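Local coordinates for oligopeptide-binding protein AppA (Bacillus subtilis, PDB 1XOC) that binds oligopeptides outside the cell membrane and serves as the binding component of an ATP-driven oligopeptide permease that supports sporulation and genetic competence, at residues A[102-107]-A[135-140]; A[53-58]-A[155-160]; A[80-85]-A[139-144]. All coordinates share one frame; numbering follows the deposited sequence.

In the fold
All three contacts gather round one antiparallel sheet, on the same side of the chain's centre. Contacts 1 and 3 share Phe139 and Lys140 of strand 136-141, with centres about 10 Å apart: contact 3 pairs this strand with strand 81-86, and contact 1 sets helix 100-108 against it. Contact 2, its centre about 11 Å from that of contact 1, joins the helix from another side, where Thr106 OG1 and Leu159 N lie 2.9 Å apart, probably hydrogen-bonded. Contacts 2 and 3 are about 17 Å apart between centres, yet Leu56 packs on Phe139 and Val84. Contact 2 reaches the bound peptide through Ser155.

Contact 1 (A[102-107]-A[135-140]); sequences DVVFTY and YEVLFK. With ZN (zinc ion), chain Q.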
# COMPACT_ATOMS: atom_id res chain seq x y z
N ASP A 102 14.30 20.83 -9.07
CA ASP A 102 14.12 19.41 -8.69
C ASP A 102 12.67 19.03 -8.60
O ASP A 102 12.25 17.94 -8.94
CB ASP A 102 14.82 19.17 -7.37
CG ASP A 102 16.29 19.52 -7.46
OD1 ASP A 102 16.98 19.00 -8.37
OD2 ASP A 102 16.79 20.35 -6.69
N VAL A 103 11.86 19.93 -8.09
CA VAL A 103 10.44 19.68 -7.96
C VAL A 103 9.77 19.66 -9.34
O VAL A 103 8.93 18.80 -9.64
CB VAL A 103 9.77 20.77 -7.03
CG1 VAL A 103 8.24 20.64 -6.97
CG2 VAL A 103 10.37 20.74 -5.63
N VAL A 104 10.13 20.61 -10.19
CA VAL A 104 9.61 20.66 -11.55
C VAL A 104 10.03 19.38 -12.31
O VAL A 104 9.22 18.78 -13.00
CB VAL A 104 10.04 21.95 -12.31
CG1 VAL A 104 9.59 21.85 -13.78
CG2 VAL A 104 9.48 23.18 -11.61
N PHE A 105 11.29 19.01 -12.18
CA PHE A 105 11.77 17.79 -12.80
C PHE A 105 10.94 16.59 -12.37
O PHE A 105 10.45 15.86 -13.19
CB PHE A 105 13.25 17.57 -12.46
CG PHE A 105 13.73 16.18 -12.70
CD1 PHE A 105 13.75 15.66 -13.96
CD2 PHE A 105 14.14 15.39 -11.67
CE1 PHE A 105 14.17 14.40 -14.17
CE2 PHE A 105 14.56 14.12 -11.89
CZ PHE A 105 14.57 13.63 -13.14
N THR A 106 10.80 16.40 -11.06
CA THR A 106 10.21 15.19 -10.53
C THR A 106 8.75 15.07 -10.96
O THR A 106 8.35 14.03 -11.44
CB THR A 106 10.31 15.15 -9.01
OG1 THR A 106 11.69 15.22 -8.61
CG2 THR A 106 9.70 13.90 -8.46
N TYR A 107 7.97 16.13 -10.81
CA TYR A 107 6.56 16.01 -11.14
C TYR A 107 6.27 16.04 -12.64
O TYR A 107 5.18 15.61 -13.07
CB TYR A 107 5.78 17.15 -10.50
CG TYR A 107 5.45 17.00 -9.03
CD1 TYR A 107 6.39 17.29 -8.05
CD2 TYR A 107 4.21 16.52 -8.63
CE1 TYR A 107 6.07 17.16 -6.67
CE2 TYR A 107 3.89 16.42 -7.26
CZ TYR A 107 4.82 16.72 -6.30
OH TYR A 107 4.48 16.56 -4.99
N TYR A 135 12.94 28.96 -5.66
CA TYR A 135 12.28 28.17 -4.64
C TYR A 135 10.76 28.20 -4.79
O TYR A 135 10.05 28.02 -3.82
CB TYR A 135 12.70 28.67 -3.27
CG TYR A 135 14.18 28.54 -3.08
CD1 TYR A 135 14.74 27.34 -2.68
CD2 TYR A 135 15.03 29.61 -3.33
CE1 TYR A 135 16.11 27.20 -2.52
CE2 TYR A 135 16.41 29.49 -3.16
CZ TYR A 135 16.93 28.27 -2.76
OH TYR A 135 18.29 28.17 -2.59
N GLU A 136 10.26 28.39 -6.00
CA GLU A 136 8.82 28.52 -6.18
C GLU A 136 8.32 27.80 -7.41
O GLU A 136 8.90 27.94 -8.49
CB GLU A 136 8.39 29.95 -6.25
CG GLU A 136 6.89 30.22 -6.22
CD GLU A 136 6.57 31.60 -5.70
OE1 GLU A 136 7.43 32.50 -5.88
OE2 GLU A 136 5.45 31.79 -5.11
N VAL A 137 7.23 27.05 -7.25
CA VAL A 137 6.66 26.27 -8.34
C VAL A 137 5.16 26.45 -8.42
O VAL A 137 4.49 26.52 -7.40
CB VAL A 137 6.95 24.77 -8.13
CG1 VAL A 137 6.26 23.92 -9.14
CG2 VAL A 137 8.44 24.52 -8.23
N LEU A 138 4.62 26.52 -9.63
CA LEU A 138 3.17 26.60 -9.84
C LEU A 138 2.70 25.31 -10.51
O LEU A 138 3.17 24.96 -11.58
CB LEU A 138 2.79 27.78 -10.73
CG LEU A 138 1.29 27.93 -10.99
CD1 LEU A 138 0.53 28.47 -9.75
CD2 LEU A 138 1.07 28.86 -12.18
N PHE A 139 1.80 24.61 -9.83
CA PHE A 139 1.11 23.46 -10.39
C PHE A 139 -0.20 23.88 -10.98
O PHE A 139 -1.00 24.58 -10.31
CB PHE A 139 0.84 22.44 -9.30
CG PHE A 139 2.09 21.83 -8.70
CD1 PHE A 139 2.64 22.32 -7.54
CD2 PHE A 139 2.67 20.73 -9.27
CE1 PHE A 139 3.78 21.69 -6.98
CE2 PHE A 139 3.78 20.12 -8.69
CZ PHE A 139 4.33 20.58 -7.56
N LYS A 140 -0.46 23.49 -12.23
CA LYS A 140 -1.70 23.80 -12.91
C LYS A 140 -2.42 22.51 -13.26
O LYS A 140 -1.81 21.59 -13.80
CB LYS A 140 -1.44 24.59 -14.18
CG LYS A 140 -0.74 25.93 -13.89
CD LYS A 140 -0.23 26.66 -15.12
CE LYS A 140 -1.28 27.52 -15.75
NZ LYS A 140 -0.66 28.27 -16.85
ZN ZN Q . 0.36 28.58 -18.89
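Tyr107 and Phe139 form the tight end of this contact, an edge-to-face pair with ring centroids 4.8 Å apart and planes at 69°. Phe139 presents the CE2-CZ edge of its ring to one face of Tyr107; CE2 comes down off-centre, 3.6 Å from Tyr107 CG. The tyrosine's CG lies anti to its carbonyl carbon (chi1 -79°), and this stands the ring up from helix 102-107 with a face turned to the strand. Val103 adds its CG1 branch, 4.0 Å from Phe139 CZ, and the same methyl also meets Val137. Val137 stands between the two lobes of the contact: its CG1 lies over the rim of one face of the Phe139 ring, two residues on, while CG2 reaches the helix and touches Val104 CG2 at 3.8 Å. Val129 of strand 126-133 packs on Tyr107, Val137 and Phe139 alike, and Phe148 meets the Phe139 ring as well. Buried within the helix itself, Thr106 OG1 returns to Asp102 O at 2.8 Å, on the other face of that carbonyl from Thr106 N, and two donors grip one oxygen.

The other side is looser. Val104 is partly exposed and contributes a single methyl, and Leu138 turns its side chain away from the helix. Beyond it Lys140 leaves the opposite face of the strand; a bend at chi3 brings its NZ to a zinc ion at 2.3 Å.

Helix and strand thus meet without a shared hydrogen bond, their axes 9.1 Å apart and inclined at 29°. Valine methyls and crossed rings fix the spacing on the buried face, whereas on the outer face the amine of Lys140 can act as a zinc ligand only through its lone pair, which suggests that it is deprotonated there.

Contact 2 (A[53-58]-A[155-160]); sequences YSFLTK and STAILP
Segments 53-58 and 155-160 run antiparallel where they meet, with Phe55 CA 5.2 Å from Ala157 CA, and Ile158 N gives a nearly straight hydrogen bond (166°) to Ser54 O at 2.9 Å. A water flanks this direct link on either side. One accepts from Ser54 N and donates to Ile158 O (2.7 Å from the water); the other accepts from Leu56 N and donates to Thr156 O, 2.6 Å from it.

Two aromatic side chains reach the Ala157 methyl at about a right angle to each other. Its CB lies 3.4 Å from Tyr53 CB, a close apolar contact; the tyrosine ring meets Leu159 CD2 at CE1, and its hydroxyl bonds to Phe35 O. Phe55, with CG anti to the carbonyl carbon (chi1 -56°), swings in from a second direction, CE1 3.4 Å from Ala157 N and CD1 3.5 Å from Thr156 C. Replacing Phe55 by an alanine would probably open a gap beside the peptide groups from Ser155 to Ala157 and leave the Ala157 methyl covered by Tyr53 alone within this contact.

Ser155 OG bonds to Asn151 O and, weakly, to the bound peptide's backbone. One direct bond and two water bridges join the lead-in to strand 57-59 to the loop after helix 147-155, beside the peptide site of a family 5 solute-binding protein.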
# COMPACT_ATOMS: atom_id res chain seq x y z
N TYR A 53 14.12 10.35 1.18
CA TYR A 53 13.69 11.49 0.40
C TYR A 53 12.87 12.42 1.24
O TYR A 53 12.43 12.06 2.33
CB TYR A 53 12.86 11.02 -0.81
CG TYR A 53 13.62 10.11 -1.72
CD1 TYR A 53 14.71 10.60 -2.43
CD2 TYR A 53 13.22 8.82 -1.90
CE1 TYR A 53 15.44 9.78 -3.27
CE2 TYR A 53 13.94 8.00 -2.73
CZ TYR A 53 15.02 8.49 -3.41
OH TYR A 53 15.71 7.62 -4.27
N SER A 54 12.63 13.60 0.68
CA SER A 54 11.69 14.57 1.20
C SER A 54 10.50 14.73 0.24
O SER A 54 10.60 14.44 -0.96
CB SER A 54 12.35 15.91 1.41
OG SER A 54 13.45 15.83 2.30
N PHE A 55 9.43 15.30 0.81
CA PHE A 55 8.12 15.44 0.19
C PHE A 55 7.60 16.83 0.53
O PHE A 55 7.83 17.35 1.63
CB PHE A 55 7.17 14.38 0.75
CG PHE A 55 7.71 12.94 0.57
CD1 PHE A 55 7.26 12.09 -0.45
CD2 PHE A 55 8.67 12.46 1.44
CE1 PHE A 55 7.83 10.81 -0.59
CE2 PHE A 55 9.21 11.17 1.27
CZ PHE A 55 8.78 10.39 0.30
N LEU A 56 6.85 17.42 -0.39
CA LEU A 56 6.33 18.75 -0.17
C LEU A 56 5.44 18.80 1.08
O LEU A 56 5.43 19.78 1.84
CB LEU A 56 5.56 19.24 -1.40
CG LEU A 56 6.50 19.61 -2.56
CD1 LEU A 56 5.70 19.90 -3.83
CD2 LEU A 56 7.48 20.73 -2.22
N THR A 57 4.64 17.76 1.29
CA THR A 57 3.75 17.65 2.45
C THR A 57 3.91 16.30 3.11
O THR A 57 4.57 15.41 2.55
CB THR A 57 2.27 17.80 2.08
OG1 THR A 57 1.95 16.77 1.12
CG2 THR A 57 1.96 19.19 1.53
N LYS A 58 3.29 16.11 4.25
CA LYS A 58 3.34 14.88 5.03
C LYS A 58 2.02 14.74 5.75
O LYS A 58 1.53 15.71 6.34
CB LYS A 58 4.49 14.97 6.03
CG LYS A 58 4.71 13.81 6.92
CD LYS A 58 5.81 14.14 7.96
CE LYS A 58 7.21 13.81 7.49
NZ LYS A 58 8.25 14.23 8.51
N SER A 155 3.09 12.04 -1.52
CA SER A 155 3.55 10.75 -2.10
C SER A 155 4.73 10.86 -3.03
O SER A 155 5.37 9.83 -3.35
CB SER A 155 2.40 10.12 -2.87
OG SER A 155 1.31 9.89 -2.01
N THR A 156 5.05 12.08 -3.45
CA THR A 156 6.04 12.32 -4.47
C THR A 156 7.39 12.73 -3.87
O THR A 156 7.59 13.88 -3.46
CB THR A 156 5.59 13.34 -5.49
OG1 THR A 156 4.28 12.99 -5.94
CG2 THR A 156 6.56 13.43 -6.71
N ALA A 157 8.30 11.76 -3.84
CA ALA A 157 9.67 12.00 -3.37
C ALA A 157 10.42 12.88 -4.34
O ALA A 157 10.45 12.58 -5.53
CB ALA A 157 10.43 10.68 -3.22
N ILE A 158 11.06 13.95 -3.83
CA ILE A 158 11.75 14.90 -4.68
C ILE A 158 13.13 14.35 -5.08
O ILE A 158 14.00 14.05 -4.23
CB ILE A 158 11.82 16.33 -4.02
CG1 ILE A 158 10.43 16.86 -3.66
CG2 ILE A 158 12.53 17.26 -4.93
CD1 ILE A 158 9.43 16.83 -4.76
N LEU A 159 13.34 14.26 -6.39
CA LEU A 159 14.58 13.70 -6.94
C LEU A 159 15.53 14.80 -7.42
O LEU A 159 15.09 15.88 -7.82
CB LEU A 159 14.25 12.78 -8.11
CG LEU A 159 13.26 11.64 -7.85
CD1 LEU A 159 12.93 10.94 -9.16
CD2 LEU A 159 13.82 10.65 -6.86
N PRO A 160 16.86 14.53 -7.42
CA PRO A 160 17.84 15.50 -7.85
C PRO A 160 18.01 15.59 -9.38
O PRO A 160 18.55 14.66 -10.02
CB PRO A 160 19.13 14.99 -7.19
CG PRO A 160 18.93 13.55 -7.06
CD PRO A 160 17.47 13.33 -6.86
O HOH W 1 14.42 14.25 -1.55
O HOH W 2 6.14 16.03 -2.92

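Contact 3 (A[80-85]-A[139-144]); sequences LAYDVK and FKLKYK. With ZN (zinc ion), chain Q.
Three backbone hydrogen bonds join segments 80-85 and 139-144. Tyr82 and Phe139 make an antiparallel hydrogen-bonded pair, Tyr82 N giving to Phe139 O at 2.8 Å and Phe139 N to Tyr82 O at 2.9 Å. Two residues along each chain, Leu141 N reaches Leu80 O at 2.8 Å, tilted 35° from that carbonyl's plane. The non-hydrogen-bonded pair between them, Ala81 and Lys140, draws the CA atoms to 4.4 Å, and Ala81 CA also makes a CA-H...O contact with Phe139 O. On the other edge of strand 81-85, Leu80 and Ala81 both face Leu76, a classic beta bulge.

Lys85 NZ stands 3.6 Å from Asp83 OD2 in a salt bridge and has a second partner in Glu136, so one ammonium probably offsets the two neighbouring carboxylates.

Packing divides between the two faces and the end of the strand. On the face of Tyr82 and Phe139, Leu141 CD1 comes in the plane of the Tyr82 ring, at its edge, 3.9 Å from CD1. Val84 CG2 likewise meets the rim of Phe139, 3.8 Å from CE1, and Phe148 of helix 147-155 meets the Tyr82 ring. Past the last bridge Leu80, with CG anti to the carbonyl carbon (chi1 -69°), lays CD2 against the turn, 3.6 Å from Tyr143 C, and crosses the aliphatic part of Lys144 at about a right angle.

Main-chain bonds therefore set the pairing of these two inner strands, while the chemistry sorts the surroundings: aromatic and aliphatic groups on the helix-covered face, lysines and carboxylates outside.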
# COMPACT_ATOMS: atom_id res chain seq x y z
N LEU A 80 -7.82 24.71 -9.25
CA LEU A 80 -7.18 24.42 -10.53
C LEU A 80 -5.69 24.78 -10.58
O LEU A 80 -5.02 24.52 -11.58
CB LEU A 80 -7.94 25.08 -11.66
CG LEU A 80 -9.33 24.49 -11.93
CD1 LEU A 80 -10.14 25.34 -12.89
CD2 LEU A 80 -9.17 23.05 -12.43
N ALA A 81 -5.16 25.34 -9.51
CA ALA A 81 -3.73 25.59 -9.44
C ALA A 81 -3.26 25.66 -7.98
O ALA A 81 -4.04 25.99 -7.10
CB ALA A 81 -3.36 26.88 -10.20
N TYR A 82 -1.97 25.38 -7.78
CA TYR A 82 -1.33 25.46 -6.45
C TYR A 82 0.01 26.12 -6.58
O TYR A 82 0.83 25.68 -7.34
CB TYR A 82 -1.16 24.06 -5.84
CG TYR A 82 -2.46 23.42 -5.54
CD1 TYR A 82 -3.19 22.77 -6.53
CD2 TYR A 82 -3.05 23.54 -4.28
CE1 TYR A 82 -4.43 22.21 -6.28
CE2 TYR A 82 -4.26 22.96 -4.02
CZ TYR A 82 -4.99 22.34 -5.02
OH TYR A 82 -6.21 21.82 -4.69
N ASP A 83 0.21 27.21 -5.85
CA ASP A 83 1.49 27.95 -5.81
C ASP A 83 2.24 27.52 -4.58
O ASP A 83 1.76 27.68 -3.45
CB ASP A 83 1.18 29.47 -5.73
CG ASP A 83 2.42 30.36 -5.87
OD1 ASP A 83 3.52 29.84 -6.23
OD2 ASP A 83 2.26 31.59 -5.67
N VAL A 84 3.42 26.92 -4.78
CA VAL A 84 4.17 26.27 -3.72
C VAL A 84 5.53 26.90 -3.56
O VAL A 84 6.29 26.99 -4.48
CB VAL A 84 4.35 24.78 -4.04
CG1 VAL A 84 5.30 24.08 -3.00
CG2 VAL A 84 3.01 24.09 -4.12
N LYS A 85 5.80 27.41 -2.36
CA LYS A 85 7.11 27.93 -2.01
C LYS A 85 7.85 26.86 -1.23
O LYS A 85 7.29 26.25 -0.33
CB LYS A 85 6.95 29.18 -1.17
CG LYS A 85 6.32 30.32 -1.97
CD LYS A 85 6.09 31.60 -1.15
CE LYS A 85 5.26 32.67 -1.96
NZ LYS A 85 3.93 32.16 -2.55
N PHE A 139 1.80 24.61 -9.83
CA PHE A 139 1.11 23.46 -10.39
C PHE A 139 -0.20 23.88 -10.98
O PHE A 139 -1.00 24.58 -10.31
CB PHE A 139 0.84 22.44 -9.30
CG PHE A 139 2.09 21.83 -8.70
CD1 PHE A 139 2.64 22.32 -7.54
CD2 PHE A 139 2.67 20.73 -9.27
CE1 PHE A 139 3.78 21.69 -6.98
CE2 PHE A 139 3.78 20.12 -8.69
CZ PHE A 139 4.33 20.58 -7.56
N LYS A 140 -0.46 23.49 -12.23
CA LYS A 140 -1.70 23.80 -12.91
C LYS A 140 -2.42 22.51 -13.26
O LYS A 140 -1.81 21.59 -13.80
CB LYS A 140 -1.44 24.59 -14.18
CG LYS A 140 -0.74 25.93 -13.89
CD LYS A 140 -0.23 26.66 -15.12
CE LYS A 140 -1.28 27.52 -15.75
NZ LYS A 140 -0.66 28.27 -16.85
N LEU A 141 -3.72 22.47 -12.97
CA LEU A 141 -4.52 21.27 -13.16
C LEU A 141 -5.48 21.41 -14.34
O LEU A 141 -5.97 22.49 -14.65
CB LEU A 141 -5.29 20.90 -11.91
CG LEU A 141 -4.54 20.31 -10.70
CD1 LEU A 141 -3.57 21.32 -10.10
CD2 LEU A 141 -5.56 19.83 -9.63
N LYS A 142 -5.75 20.26 -14.97
CA LYS A 142 -6.69 20.18 -16.09
C LYS A 142 -8.13 20.20 -15.61
O LYS A 142 -9.03 20.58 -16.35
CB LYS A 142 -6.49 18.86 -16.87
CG LYS A 142 -5.12 18.54 -17.40
CD LYS A 142 -5.15 17.13 -18.01
CE LYS A 142 -3.78 16.57 -18.33
NZ LYS A 142 -3.87 15.53 -19.41
N TYR A 143 -8.35 19.69 -14.40
CA TYR A 143 -9.67 19.66 -13.75
C TYR A 143 -9.44 19.50 -12.24
O TYR A 143 -8.35 19.12 -11.83
CB TYR A 143 -10.52 18.47 -14.29
CG TYR A 143 -9.78 17.15 -14.27
CD1 TYR A 143 -9.71 16.39 -13.11
CD2 TYR A 143 -9.12 16.69 -15.41
CE1 TYR A 143 -9.01 15.19 -13.10
CE2 TYR A 143 -8.42 15.49 -15.40
CZ TYR A 143 -8.38 14.75 -14.25
OH TYR A 143 -7.68 13.57 -14.21
N LYS A 144 -10.46 19.78 -11.44
CA LYS A 144 -10.34 19.70 -9.99
C LYS A 144 -10.30 18.24 -9.55
O LYS A 144 -11.09 17.42 -10.02
CB LYS A 144 -11.49 20.43 -9.30
CG LYS A 144 -11.46 21.93 -9.54
CD LYS A 144 -12.54 22.65 -8.78
CE LYS A 144 -12.64 24.08 -9.22
NZ LYS A 144 -13.55 24.85 -8.31
ZN ZN Q . 0.36 28.58 -18.89